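Side-chain contacts in uncharacterized protein (Bacteroides eggerthii, PDB 4L3R), which is of unknown function but belongs to the DUF4847 family, grouped with the calycins, and pairs with a second copy of itself in the assembly: residues Asp5-Glu8 and Ile9-Asp12; Lys85-Lys89 and Glu90-Ser94. All blocks are in the same frame, centred on the assembly; numbering follows the deposited sequence.

Contact 1 of 2, residues Asp5-Glu8 and Ile9-Asp12; sequences DVME and IFND
Val6 O takes the amide of Ile9 at 3.1 Å, and the same oxygen also meets Phe10 at the edge of the ring, 3.6 Å from CD1. One residue on, the next bond of the same i to i+3 kind, from Phe10 N to Met7 O, is weak. Glu8 and Asn11 then join side chains. Asn11 ND2 gives a nearly straight bond (175°) to Glu8 OE1 over 3.2 Å. The acceptor lies in the amide plane of Asn11, whereas the donor reaches the syn side of OE1 from 32° outside the carboxylate plane. In Glu8, CG lies anti to the backbone N (chi1 -170°), and the fold at chi2 then turns the carboxylate toward Asn11; its other oxygen, OE2, forms a salt bridge with Lys13. A glutamate thus suits a place with both an amide and an ammonium to hold. Met7, a selenomethionine modelled in two conformers, makes a Met-aromatic contact in the one described, SE lying 4.2 Å from Phe10 CD1 and oblique to the ring. Branched Val6 and Ile9 instead fill the buried side, both against Tyr121. The whole is a short N-terminal helix followed by an inverse gamma turn centred on Asn11.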
# COMPACT_ATOMS: atom_id res chain seq x y z
N ASP B 5 -9.33 -0.42 8.84
CA ASP B 5 -9.61 -1.86 8.92
C ASP B 5 -9.12 -2.56 7.66
O ASP B 5 -8.59 -3.67 7.74
CB ASP B 5 -11.12 -2.12 9.12
CG ASP B 5 -11.69 -1.73 10.47
OD1 ASP B 5 -10.97 -1.07 11.25
OD2 ASP B 5 -12.86 -2.07 10.73
N VAL B 6 -9.27 -1.90 6.48
CA VAL B 6 -8.83 -2.44 5.19
C VAL B 6 -7.31 -2.45 5.10
O VAL B 6 -6.75 -3.44 4.65
CB VAL B 6 -9.44 -1.65 3.99
CG1 VAL B 6 -8.81 -2.07 2.66
CG2 VAL B 6 -10.94 -1.83 3.94
N MSE B 7 -6.64 -1.35 5.54
CA MSE B 7 -5.18 -1.32 5.41
C MSE B 7 -4.49 -2.17 6.48
O MSE B 7 -3.31 -2.46 6.32
CB MSE B 7 -4.64 0.12 5.37
CG MSE B 7 -4.17 0.55 3.97
SE MSE B 7 -5.39 0.11 2.46
CE MSE B 7 -6.90 1.05 3.17
N GLU B 8 -5.23 -2.66 7.50
CA GLU B 8 -4.64 -3.60 8.47
C GLU B 8 -4.47 -4.98 7.80
O GLU B 8 -3.66 -5.78 8.26
CB GLU B 8 -5.50 -3.68 9.75
CG GLU B 8 -4.86 -4.45 10.90
CD GLU B 8 -3.44 -4.05 11.29
OE1 GLU B 8 -3.13 -2.84 11.27
OE2 GLU B 8 -2.64 -4.96 11.62
N ILE B 9 -5.20 -5.25 6.69
CA ILE B 9 -5.09 -6.50 5.94
C ILE B 9 -3.76 -6.50 5.12
O ILE B 9 -3.18 -7.57 4.92
CB ILE B 9 -6.35 -6.69 5.03
CG1 ILE B 9 -7.64 -6.78 5.89
CG2 ILE B 9 -6.24 -7.93 4.17
CD1 ILE B 9 -8.93 -6.56 5.11
N PHE B 10 -3.28 -5.31 4.70
CA PHE B 10 -2.02 -5.12 3.96
C PHE B 10 -0.80 -4.89 4.86
O PHE B 10 0.33 -4.91 4.36
CB PHE B 10 -2.14 -3.88 3.05
CG PHE B 10 -3.01 -4.03 1.83
CD1 PHE B 10 -4.39 -3.96 1.94
CD2 PHE B 10 -2.46 -4.16 0.56
CE1 PHE B 10 -5.20 -4.09 0.82
CE2 PHE B 10 -3.27 -4.27 -0.56
CZ PHE B 10 -4.64 -4.24 -0.43
N ASN B 11 -1.01 -4.61 6.16
CA ASN B 11 0.05 -4.20 7.08
C ASN B 11 1.04 -5.33 7.46
O ASN B 11 0.89 -5.98 8.50
CB ASN B 11 -0.58 -3.60 8.36
CG ASN B 11 0.37 -2.83 9.25
OD1 ASN B 11 1.55 -2.61 8.93
ND2 ASN B 11 -0.15 -2.34 10.36
N ASP B 12 2.10 -5.48 6.64
CA ASP B 12 3.24 -6.39 6.84
C ASP B 12 2.81 -7.73 7.45
O ASP B 12 3.14 -8.05 8.60
CB ASP B 12 4.28 -5.68 7.74
CG ASP B 12 5.62 -6.38 7.91
OD1 ASP B 12 6.10 -6.99 6.93
OD2 ASP B 12 6.21 -6.28 9.01

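Contact 2 of 2, residues Lys85-Lys89 and Glu90-Ser94; sequences KIDGK and EHTIS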
# COMPACT_ATOMS: atom_id res chain seq x y z
N LYS B 85 -10.57 -5.64 -5.85
CA LYS B 85 -11.62 -4.66 -5.54
C LYS B 85 -11.96 -4.95 -4.09
O LYS B 85 -12.16 -6.12 -3.75
CB LYS B 85 -12.85 -4.80 -6.46
CG LYS B 85 -12.55 -4.70 -7.96
CD LYS B 85 -12.60 -3.28 -8.49
CE LYS B 85 -14.01 -2.78 -8.69
NZ LYS B 85 -14.06 -1.65 -9.64
N ILE B 86 -11.90 -3.95 -3.21
CA ILE B 86 -12.20 -4.16 -1.79
C ILE B 86 -12.82 -2.90 -1.23
O ILE B 86 -12.34 -1.81 -1.53
CB ILE B 86 -10.93 -4.60 -0.99
CG1 ILE B 86 -11.32 -5.07 0.43
CG2 ILE B 86 -9.87 -3.50 -0.94
CD1 ILE B 86 -10.22 -5.77 1.13
N ASP B 87 -13.90 -3.03 -0.45
CA ASP B 87 -14.59 -1.88 0.15
C ASP B 87 -14.72 -2.09 1.65
O ASP B 87 -15.41 -3.02 2.08
CB ASP B 87 -15.96 -1.68 -0.50
CG ASP B 87 -16.71 -0.44 -0.06
OD1 ASP B 87 -16.09 0.45 0.56
OD2 ASP B 87 -17.93 -0.36 -0.31
N GLY B 88 -14.09 -1.23 2.43
CA GLY B 88 -14.12 -1.29 3.89
C GLY B 88 -15.46 -0.97 4.52
O GLY B 88 -15.71 -1.39 5.65
N LYS B 89 -16.31 -0.19 3.81
CA LYS B 89 -17.63 0.20 4.32
C LYS B 89 -18.61 -0.96 4.17
O LYS B 89 -19.24 -1.35 5.15
CB LYS B 89 -18.15 1.44 3.56
CG LYS B 89 -19.42 2.05 4.15
CD LYS B 89 -19.91 3.23 3.31
CE LYS B 89 -21.25 3.77 3.77
NZ LYS B 89 -21.14 4.55 5.03
N GLU B 90 -18.72 -1.51 2.95
CA GLU B 90 -19.63 -2.61 2.64
C GLU B 90 -19.01 -3.99 2.93
O GLU B 90 -19.72 -4.99 2.86
CB GLU B 90 -20.06 -2.54 1.15
CG GLU B 90 -20.79 -1.26 0.76
CD GLU B 90 -22.14 -1.06 1.42
OE1 GLU B 90 -22.97 -2.00 1.38
OE2 GLU B 90 -22.38 0.05 1.94
N HIS B 91 -17.71 -4.05 3.26
CA HIS B 91 -16.98 -5.29 3.52
C HIS B 91 -17.09 -6.27 2.32
O HIS B 91 -17.21 -7.47 2.52
CB HIS B 91 -17.43 -5.94 4.84
CG HIS B 91 -16.85 -5.27 6.04
ND1 HIS B 91 -17.48 -4.19 6.64
CD2 HIS B 91 -15.70 -5.52 6.70
CE1 HIS B 91 -16.70 -3.83 7.65
NE2 HIS B 91 -15.61 -4.60 7.72
N THR B 92 -17.02 -5.74 1.10
CA THR B 92 -17.08 -6.53 -0.13
C THR B 92 -15.65 -6.74 -0.62
O THR B 92 -14.75 -5.98 -0.25
CB THR B 92 -17.96 -5.85 -1.18
OG1 THR B 92 -17.44 -4.55 -1.46
CG2 THR B 92 -19.42 -5.75 -0.75
N ILE B 93 -15.45 -7.76 -1.44
CA ILE B 93 -14.13 -8.06 -2.01
C ILE B 93 -14.30 -8.86 -3.29
O ILE B 93 -15.20 -9.69 -3.37
CB ILE B 93 -13.20 -8.79 -1.00
CG1 ILE B 93 -11.78 -8.98 -1.60
CG2 ILE B 93 -13.80 -10.14 -0.56
CD1 ILE B 93 -10.76 -9.44 -0.66
N SER B 94 -13.45 -8.60 -4.28
CA SER B 94 -13.45 -9.34 -5.54
C SER B 94 -11.99 -9.51 -6.00
O SER B 94 -11.21 -8.56 -5.93
CB SER B 94 -14.33 -8.62 -6.56
OG SER B 94 -13.73 -8.45 -7.84
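Glu90 lies beside Asp87, its CG 3.2 Å from Asp87 OD2, with their carboxylate planes 34° apart. The acidic ends stay separate, OD2 of Asp87 being 5.0 Å from OE2 of Glu90, which probably eases their repulsion. His91, with positive phi (56°), turns its amide to Asp87 O in a weak bond, while Gly88 O sits over one face of its imidazole, 3.2 Å above the plane and toward the rim. Thr92 N makes a second weak bond to Asp87 O, and Thr92 O accepts Asp87 N at 3.1 Å; its OG1 comes within 3.4 Å of Asp87 CB. With CG anti to N (chi1 -174°), Asp87 brings OD1 to Lys89 N in a weak bond two residues on, and an alanine here would probably leave that amide without this acceptor and the turn freer to flex. Ile93 runs alongside Ile86, the two CD1 atoms 4.1 Å apart; branched apolar chains suit this buried face, which packs on Tyr121. Ser94 closes the ladder with two backbone bonds to Lys85, the shorter 2.8 Å from Ser94 N to Lys85 O. The arrangement is an antiparallel beta hairpin with a G1 beta bulge at its turn.

In the fold
Contacts 1 and 2 lie side by side although far apart in sequence, their centres about 13 Å from each other. The helix meets the hairpin through apolar side chains and the backbone of Gly88: Val6 CG1 is 4.0 Å from Ile86 CG2, and Ile9 CD1 reaches Ile86 CD1 at 4.3 Å. Val6 CG2 to Gly88 CA, at 3.2 Å, is unusually close and perhaps an effect of the model. Tyr121 of strand 118-123 is shared by both, touching Val6 and Ile9 as well as Ile86, His91 and Ile93. Both border the second subunit, whose Val66 packs on Phe10 and Ile86, and whose Asp61 packs on Val6 and accepts the amide of Gly88. They form part of the dimer interface.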